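Local atomic coordinates of segregation protein (Thermus thermophilus, PDB entry 1WCV), a protein that hydrolyses ATP, binds double-stranded DNA cooperatively and in an ATP-dependent way to form nucleoprotein filaments, and is probably involved in chromosome partitioning. Residues A[121-124]-A[125-129]; A[152-155]-A[156-159]; A[195-198]-A[199-202]. All blocks are in the same frame, centred on the assembly; numbering follows the deposited sequence.

Contact 1: residues A[121-124]-A[125-129]; sequences PSLS and PLTLN
Pro-121 meets the start of helix 125-133 through its backbone: its O lies 3.7 Å from Thr-127 OG1. That hydroxyl has its hydrogen-bond acceptor one residue earlier, at Pro-120 O. Leu-123 comes next and makes the apolar part of the contact. Its CD2 methyl rests against Thr-127 CG2 at 3.6 Å, the two side chains crossing at a slant, while CD1 turns to the CB of Leu-128. Beyond this pair, Leu-123 and Leu-128 both touch helix 146-164.

Ser-124 does the polar work. Its backbone N donates to Thr-127 OG1 at 3.1 Å and nearly straight, at 166°. With Thr-127 OG1 beside its own backbone N (chi1 -53°), the hydroxyl faces back along the chain, so that it accepts the N-H of Ser-124 while also hydrogen-bonded to Pro-120 O. In return Ser-124 OG, set between its backbone N and carbonyl carbon (chi1 69°), lies over the first turn. It accepts two weak bonds, from Leu-126 N at 3.2 Å and from Thr-127 N at 3.4 Å, and so occupies amides that have no preceding turn of carbonyls. The Ser-124 carbonyl starts the regular helical pattern, with Leu-128 N 2.9 Å from Ser-124 O.

The reciprocal serine and threonine bonds make a capping box, with Ser-124 as N-cap, at the helix that follows strand 114-118 in this P-loop ATPase. Pro-121 at the head of the loop borders the ATP-binding residues Gly-16 and Lys-20.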
ATOM      1  N   PRO A 121      -6.869  -6.535  24.665  1.00 25.82           N
ATOM      2  CA  PRO A 121      -6.792  -7.862  24.051  1.00 29.15           C
ATOM      3  C   PRO A 121      -7.540  -8.915  24.859  1.00 30.69           C
ATOM      4  O   PRO A 121      -8.166  -8.603  25.873  1.00 29.56           O
ATOM      5  CB  PRO A 121      -5.296  -8.130  24.022  1.00 31.56           C
ATOM      6  CG  PRO A 121      -4.840  -7.492  25.301  1.00 30.42           C
ATOM      7  CD  PRO A 121      -5.581  -6.164  25.280  1.00 28.33           C
ATOM      8  N   SER A 122      -7.480 -10.157  24.386  1.00 34.66           N
ATOM      9  CA  SER A 122      -8.101 -11.300  25.058  1.00 35.38           C
ATOM     10  C   SER A 122      -9.618 -11.255  25.228  1.00 35.39           C
ATOM     11  O   SER A 122     -10.167 -11.905  26.121  1.00 35.07           O
ATOM     12  CB  SER A 122      -7.447 -11.496  26.426  1.00 39.61           C
ATOM     13  OG  SER A 122      -6.036 -11.551  26.301  1.00 44.41           O
ATOM     14  N   LEU A 123     -10.295 -10.491  24.382  1.00 33.43           N
ATOM     15  CA  LEU A 123     -11.749 -10.391  24.442  1.00 31.80           C
ATOM     16  C   LEU A 123     -12.299 -10.329  25.871  1.00 31.20           C
ATOM     17  O   LEU A 123     -12.793 -11.322  26.410  1.00 31.08           O
ATOM     18  CB  LEU A 123     -12.375 -11.581  23.703  1.00 32.87           C
ATOM     19  CG  LEU A 123     -13.796 -11.417  23.158  1.00 35.05           C
ATOM     20  CD1 LEU A 123     -14.796 -11.263  24.293  1.00 38.97           C
ATOM     21  CD2 LEU A 123     -13.838 -10.209  22.239  1.00 37.62           C
ATOM     22  N   SER A 124     -12.199  -9.162  26.486  1.00 28.94           N
ATOM     23  CA  SER A 124     -12.715  -8.968  27.835  1.00 25.08           C
ATOM     24  C   SER A 124     -14.063  -8.279  27.641  1.00 23.01           C
ATOM     25  O   SER A 124     -14.462  -8.002  26.511  1.00 23.77           O
ATOM     26  CB  SER A 124     -11.780  -8.056  28.634  1.00 26.49           C
ATOM     27  OG  SER A 124     -11.826  -6.725  28.140  1.00 23.08           O
ATOM     28  N   PRO A 125     -14.794  -8.013  28.729  1.00 21.15           N
ATOM     29  CA  PRO A 125     -16.078  -7.341  28.510  1.00 20.57           C
ATOM     30  C   PRO A 125     -15.886  -5.994  27.813  1.00 18.75           C
ATOM     31  O   PRO A 125     -16.783  -5.519  27.123  1.00 21.08           O
ATOM     32  CB  PRO A 125     -16.639  -7.203  29.924  1.00 23.04           C
ATOM     33  CG  PRO A 125     -16.137  -8.479  30.580  1.00 23.06           C
ATOM     34  CD  PRO A 125     -14.692  -8.523  30.110  1.00 23.49           C
ATOM     35  N   LEU A 126     -14.717  -5.387  27.996  1.00 19.37           N
ATOM     36  CA  LEU A 126     -14.428  -4.101  27.364  1.00 16.71           C
ATOM     37  C   LEU A 126     -14.189  -4.290  25.876  1.00 18.75           C
ATOM     38  O   LEU A 126     -14.606  -3.465  25.064  1.00 20.13           O
ATOM     39  CB  LEU A 126     -13.216  -3.434  28.025  1.00 18.42           C
ATOM     40  CG  LEU A 126     -13.607  -2.609  29.258  1.00 24.58           C
ATOM     41  CD1 LEU A 126     -12.395  -2.291  30.114  1.00 25.90           C
ATOM     42  CD2 LEU A 126     -14.294  -1.332  28.786  1.00 25.84           C
ATOM     43  N   THR A 127     -13.534  -5.387  25.517  1.00 18.71           N
ATOM     44  CA  THR A 127     -13.283  -5.669  24.108  1.00 19.30           C
ATOM     45  C   THR A 127     -14.636  -5.918  23.461  1.00 20.29           C
ATOM     46  O   THR A 127     -14.943  -5.383  22.396  1.00 17.59           O
ATOM     47  CB  THR A 127     -12.431  -6.933  23.929  1.00 18.19           C
ATOM     48  OG1 THR A 127     -11.248  -6.824  24.727  1.00 22.20           O
ATOM     49  CG2 THR A 127     -12.045  -7.118  22.459  1.00 19.97           C
ATOM     50  N   LEU A 128     -15.446  -6.738  24.121  1.00 17.68           N
ATOM     51  CA  LEU A 128     -16.762  -7.069  23.605  1.00 19.59           C
ATOM     52  C   LEU A 128     -17.619  -5.815  23.469  1.00 20.29           C
ATOM     53  O   LEU A 128     -18.350  -5.660  22.497  1.00 19.56           O
ATOM     54  CB  LEU A 128     -17.444  -8.092  24.520  1.00 22.18           C
ATOM     55  CG  LEU A 128     -18.764  -8.697  24.036  1.00 23.49           C
ATOM     56  CD1 LEU A 128     -19.861  -7.664  24.100  1.00 28.67           C
ATOM     57  CD2 LEU A 128     -18.607  -9.218  22.616  1.00 24.36           C
ATOM     58  N   ASN A 129     -17.538  -4.917  24.442  1.00 20.14           N
ATOM     59  CA  ASN A 129     -18.319  -3.683  24.366  1.00 19.21           C
ATOM     60  C   ASN A 129     -17.882  -2.832  23.174  1.00 21.11           C
ATOM     61  O   ASN A 129     -18.687  -2.111  22.582  1.00 19.15           O
ATOM     62  CB  ASN A 129     -18.179  -2.879  25.664  1.00 22.33           C
ATOM     63  CG  ASN A 129     -19.303  -3.158  26.640  1.00 28.34           C
ATOM     64  OD1 ASN A 129     -20.399  -2.602  26.521  1.00 28.75           O
ATOM     65  ND2 ASN A 129     -19.045  -4.038  27.600  1.00 30.68           N
TER

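Contact 2: residues A[152-155]-A[156-159]; sequences AGLL and ATLE
Leu-155 and Leu-158, three residues apart on helix 146-164, touch methyl to methyl: Leu-155 CD2 is 3.8 Å from Leu-158 CD1. Both take the same conformation, CG beside the backbone N and the rest of the chain extended (chi1 -62° in Leu-155 and -64° in Leu-158), and one methyl of each therefore closes on the other at an oblique crossing. The same torsion lays Leu-158 back over the preceding turn, where its CG sits 3.3 Å from Leu-154 O, the carbonyl that also accepts Leu-158 N at 2.9 Å.

Leu-154 is turned differently, with CG opposite the backbone N (chi1 -173°). Its CD1 thereby comes within 4.3 Å of Thr-157 CB, a loose contact along the neighbouring side of the helix. Thr-157 places OG1 beside its own N, facing back toward the preceding turn, and from there the hydroxyl gives a weak bond to Gly-153 O at 3.4 Å. Gly-153 O also receives the regular helical bond from Thr-157 N at 3.0 Å, so one carbonyl serves two donors of the same residue. Glu-159 bends at chi2 and leads outward to a salt bridge with Arg-162.

Replacing Leu-158 by an alanine is likely to leave the CD2 methyl of Leu-155 without its mate and to open a gap against the sheet. Leu-158 touches Val-137 and Leu-171, and Leu-154 touches Val-139, so this helix packs on strands 136-142 and 170-177 of its own beta-alpha-beta unit. On its flank, Thr-157 and Leu-158 meet Leu-131 of helix 125-133.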
ATOM      1  N   ALA A 152      -7.568 -15.479  12.321  1.00 14.80           N
ATOM      2  CA  ALA A 152      -8.691 -16.383  12.082  1.00 15.53           C
ATOM      3  C   ALA A 152      -9.615 -16.412  13.298  1.00 15.89           C
ATOM      4  O   ALA A 152     -10.841 -16.405  13.164  1.00 14.11           O
ATOM      5  CB  ALA A 152      -8.175 -17.791  11.772  1.00 17.96           C
ATOM      6  N   GLY A 153      -9.021 -16.442  14.484  1.00 13.91           N
ATOM      7  CA  GLY A 153      -9.822 -16.470  15.695  1.00 14.85           C
ATOM      8  C   GLY A 153     -10.644 -15.203  15.833  1.00 15.65           C
ATOM      9  O   GLY A 153     -11.852 -15.253  16.084  1.00 16.28           O
ATOM     10  N   LEU A 154      -9.996 -14.056  15.665  1.00 12.12           N
ATOM     11  CA  LEU A 154     -10.715 -12.798  15.790  1.00 15.20           C
ATOM     12  C   LEU A 154     -11.834 -12.659  14.755  1.00 15.48           C
ATOM     13  O   LEU A 154     -12.916 -12.147  15.065  1.00 16.01           O
ATOM     14  CB  LEU A 154      -9.747 -11.621  15.687  1.00 19.66           C
ATOM     15  CG  LEU A 154     -10.374 -10.248  15.963  1.00 25.24           C
ATOM     16  CD1 LEU A 154     -11.224 -10.307  17.228  1.00 31.05           C
ATOM     17  CD2 LEU A 154      -9.282  -9.210  16.107  1.00 29.21           C
ATOM     18  N   LEU A 155     -11.593 -13.115  13.528  1.00 15.02           N
ATOM     19  CA  LEU A 155     -12.634 -13.017  12.508  1.00 14.98           C
ATOM     20  C   LEU A 155     -13.835 -13.888  12.860  1.00 14.87           C
ATOM     21  O   LEU A 155     -14.980 -13.532  12.573  1.00 15.98           O
ATOM     22  CB  LEU A 155     -12.086 -13.389  11.127  1.00 14.20           C
ATOM     23  CG  LEU A 155     -10.968 -12.464  10.628  1.00 16.55           C
ATOM     24  CD1 LEU A 155     -10.713 -12.705   9.143  1.00 17.76           C
ATOM     25  CD2 LEU A 155     -11.369 -11.006  10.862  1.00 18.77           C
ATOM     26  N   ALA A 156     -13.587 -15.035  13.479  1.00 14.79           N
ATOM     27  CA  ALA A 156     -14.694 -15.901  13.868  1.00 14.92           C
ATOM     28  C   ALA A 156     -15.489 -15.190  14.965  1.00 16.09           C
ATOM     29  O   ALA A 156     -16.716 -15.268  15.012  1.00 16.24           O
ATOM     30  CB  ALA A 156     -14.171 -17.244  14.378  1.00 13.88           C
ATOM     31  N   THR A 157     -14.781 -14.503  15.849  1.00 15.79           N
ATOM     32  CA  THR A 157     -15.427 -13.766  16.927  1.00 15.27           C
ATOM     33  C   THR A 157     -16.299 -12.658  16.321  1.00 19.39           C
ATOM     34  O   THR A 157     -17.435 -12.453  16.742  1.00 15.50           O
ATOM     35  CB  THR A 157     -14.380 -13.143  17.882  1.00 16.75           C
ATOM     36  OG1 THR A 157     -13.796 -14.179  18.685  1.00 16.42           O
ATOM     37  CG2 THR A 157     -15.023 -12.111  18.807  1.00 15.28           C
ATOM     38  N   LEU A 158     -15.764 -11.947  15.332  1.00 16.03           N
ATOM     39  CA  LEU A 158     -16.516 -10.867  14.692  1.00 16.40           C
ATOM     40  C   LEU A 158     -17.801 -11.411  14.087  1.00 19.18           C
ATOM     41  O   LEU A 158     -18.851 -10.775  14.154  1.00 18.29           O
ATOM     42  CB  LEU A 158     -15.689 -10.211  13.584  1.00 16.57           C
ATOM     43  CG  LEU A 158     -14.401  -9.478  13.954  1.00 19.29           C
ATOM     44  CD1 LEU A 158     -13.833  -8.836  12.695  1.00 20.42           C
ATOM     45  CD2 LEU A 158     -14.672  -8.403  15.016  1.00 18.59           C
ATOM     46  N   GLU A 159     -17.707 -12.589  13.481  1.00 17.11           N
ATOM     47  CA  GLU A 159     -18.868 -13.216  12.866  1.00 19.37           C
ATOM     48  C   GLU A 159     -19.940 -13.496  13.907  1.00 17.98           C
ATOM     49  O   GLU A 159     -21.125 -13.238  13.686  1.00 16.86           O
ATOM     50  CB  GLU A 159     -18.461 -14.529  12.189  1.00 26.38           C
ATOM     51  CG  GLU A 159     -19.634 -15.455  11.854  1.00 37.21           C
ATOM     52  CD  GLU A 159     -20.592 -14.865  10.832  1.00 45.44           C
ATOM     53  OE1 GLU A 159     -21.634 -15.502  10.560  1.00 48.33           O
ATOM     54  OE2 GLU A 159     -20.302 -13.769  10.299  1.00 49.43           O
TER

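Contact 3: residues A[195-198]-A[199-202]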
ATOM      1  N   ALA A 195      -2.287 -14.274   1.041  1.00 17.28           N
ATOM      2  CA  ALA A 195      -2.747 -15.476   0.365  1.00 19.15           C
ATOM      3  C   ALA A 195      -3.964 -16.048   1.088  1.00 17.92           C
ATOM      4  O   ALA A 195      -4.911 -16.503   0.458  1.00 21.73           O
ATOM      5  CB  ALA A 195      -1.630 -16.520   0.322  1.00 18.80           C
ATOM      6  N   HIS A 196      -3.942 -16.015   2.416  1.00 20.20           N
ATOM      7  CA  HIS A 196      -5.049 -16.565   3.189  1.00 20.56           C
ATOM      8  C   HIS A 196      -6.236 -15.623   3.411  1.00 21.35           C
ATOM      9  O   HIS A 196      -7.384 -16.066   3.405  1.00 21.61           O
ATOM     10  CB  HIS A 196      -4.539 -17.067   4.545  1.00 27.68           C
ATOM     11  CG  HIS A 196      -5.532 -17.907   5.283  1.00 37.39           C
ATOM     12  ND1 HIS A 196      -6.066 -19.061   4.752  1.00 41.85           N
ATOM     13  CD2 HIS A 196      -6.104 -17.754   6.500  1.00 40.75           C
ATOM     14  CE1 HIS A 196      -6.926 -19.582   5.609  1.00 44.05           C
ATOM     15  NE2 HIS A 196      -6.968 -18.807   6.678  1.00 43.61           N
ATOM     16  N   PHE A 197      -5.977 -14.329   3.594  1.00 17.16           N
ATOM     17  CA  PHE A 197      -7.064 -13.381   3.838  1.00 16.86           C
ATOM     18  C   PHE A 197      -7.366 -12.425   2.682  1.00 16.96           C
ATOM     19  O   PHE A 197      -8.331 -11.662   2.725  1.00 16.81           O
ATOM     20  CB  PHE A 197      -6.773 -12.609   5.128  1.00 16.36           C
ATOM     21  CG  PHE A 197      -6.728 -13.491   6.346  1.00 14.64           C
ATOM     22  CD1 PHE A 197      -7.884 -14.118   6.798  1.00 19.99           C
ATOM     23  CD2 PHE A 197      -5.531 -13.737   7.009  1.00 16.43           C
ATOM     24  CE1 PHE A 197      -7.851 -14.980   7.887  1.00 17.79           C
ATOM     25  CE2 PHE A 197      -5.487 -14.603   8.108  1.00 14.38           C
ATOM     26  CZ  PHE A 197      -6.648 -15.222   8.543  1.00 16.68           C
ATOM     27  N   GLY A 198      -6.539 -12.484   1.646  1.00 17.75           N
ATOM     28  CA  GLY A 198      -6.745 -11.659   0.468  1.00 17.55           C
ATOM     29  C   GLY A 198      -6.922 -10.159   0.631  1.00 16.24           C
ATOM     30  O   GLY A 198      -6.142  -9.499   1.312  1.00 17.01           O
ATOM     31  N   GLU A 199      -7.965  -9.632  -0.006  1.00 16.37           N
ATOM     32  CA  GLU A 199      -8.264  -8.203   0.003  1.00 19.11           C
ATOM     33  C   GLU A 199      -8.519  -7.625   1.387  1.00 17.15           C
ATOM     34  O   GLU A 199      -8.507  -6.409   1.566  1.00 18.86           O
ATOM     35  CB  GLU A 199      -9.471  -7.917  -0.907  1.00 24.12           C
ATOM     36  CG  GLU A 199     -10.762  -8.586  -0.447  1.00 38.20           C
ATOM     37  CD  GLU A 199     -11.927  -8.334  -1.391  1.00 47.77           C
ATOM     38  OE1 GLU A 199     -11.867  -8.793  -2.554  1.00 52.01           O
ATOM     39  OE2 GLU A 199     -12.907  -7.679  -0.971  1.00 52.08           O
ATOM     40  N   LYS A 200      -8.758  -8.492   2.363  1.00 16.21           N
ATOM     41  CA  LYS A 200      -9.004  -8.028   3.718  1.00 14.94           C
ATOM     42  C   LYS A 200      -7.775  -7.360   4.322  1.00 13.55           C
ATOM     43  O   LYS A 200      -7.889  -6.555   5.240  1.00 14.70           O
ATOM     44  CB  LYS A 200      -9.444  -9.196   4.600  1.00 16.61           C
ATOM     45  CG  LYS A 200     -10.768  -9.810   4.173  1.00 19.22           C
ATOM     46  CD  LYS A 200     -11.182 -10.939   5.089  1.00 26.15           C
ATOM     47  CE  LYS A 200     -10.244 -12.122   4.972  1.00 34.24           C
ATOM     48  NZ  LYS A 200     -10.702 -13.264   5.807  1.00 42.00           N
ATOM     49  N   VAL A 201      -6.599  -7.669   3.788  1.00 10.96           N
ATOM     50  CA  VAL A 201      -5.368  -7.093   4.322  1.00 10.75           C
ATOM     51  C   VAL A 201      -5.070  -5.767   3.647  1.00  8.93           C
ATOM     52  O   VAL A 201      -5.041  -5.691   2.414  1.00 10.49           O
ATOM     53  CB  VAL A 201      -4.172  -8.045   4.089  1.00 10.62           C
ATOM     54  CG1 VAL A 201      -2.914  -7.498   4.782  1.00  9.43           C
ATOM     55  CG2 VAL A 201      -4.521  -9.451   4.596  1.00 13.76           C
ATOM     56  N   PHE A 202      -4.878  -4.720   4.449  1.00  9.63           N
ATOM     57  CA  PHE A 202      -4.555  -3.405   3.905  1.00  8.61           C
ATOM     58  C   PHE A 202      -3.249  -3.513   3.128  1.00 11.10           C
ATOM     59  O   PHE A 202      -2.364  -4.275   3.504  1.00  9.65           O
ATOM     60  CB  PHE A 202      -4.344  -2.389   5.024  1.00  8.62           C
ATOM     61  CG  PHE A 202      -5.609  -1.917   5.678  1.00 10.49           C
ATOM     62  CD1 PHE A 202      -6.463  -1.035   5.012  1.00 11.90           C
ATOM     63  CD2 PHE A 202      -5.928  -2.310   6.981  1.00  9.33           C
ATOM     64  CE1 PHE A 202      -7.605  -0.547   5.628  1.00 12.28           C
ATOM     65  CE2 PHE A 202      -7.077  -1.823   7.611  1.00 13.94           C
ATOM     66  CZ  PHE A 202      -7.917  -0.940   6.935  1.00 14.60           C
TER
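Val-201 N donates to Gly-198 O at 3.1 Å with an almost straight N-H...O angle of 170°, although the donor stands above the carbonyl plane. One residue back, Lys-200 N reaches Phe-197 O at 3.2 Å. These two successive bonds, each spanning three residues, draw the chain into a short 3-10 turn as helix 185-197 ends, and Gly-198 leaves the helix with positive phi (52°), a value that favours glycine. From this turn onward, the backbones of Lys-200 and Phe-202 hydrogen-bond with Ile-174, on strand 170-177 at the border of the P-loop ATPase sheet.

The Lys-200 side chain folds back over the helix end. Its bend at chi3 (-67°) swings CE to 3.5 Å from Phe-197 CB and carries the ammonium to the rim of the aromatic ring. NZ lies 3.1 Å from Phe-197 CD1 and in the ring plane, so the approach is edge-on and does not have the geometry of a cation-pi contact. One face of that ring is covered off-centre by His-196 CD2, 3.3 Å above the plane. Val-201 CG2 meets Phe-197 CB at 3.9 Å.

Contact 2 lies between the other two, its centre about 13 Å from that of contact 1 and about 14 Å from that of contact 3. Different sides of the 152-159 helix supply the junctions: Thr-157 CG2 packs 4.1 Å from Leu-123 CD2 of contact 1, and Leu-155 CD1 sits 3.4 Å from Lys-200 NZ and 3.9 Å from Phe-197 CE1 of contact 3. Contacts 1 and 3 do not touch, their nearest atoms being about 16 Å apart. Contact 1 is nearer the nucleotide site than contact 2: the Pro-121 side chain is about 4 Å from Gly-16, that of Leu-154 about 8 Å from Lys-20; contact 3 lies away from the ATP-binding residues.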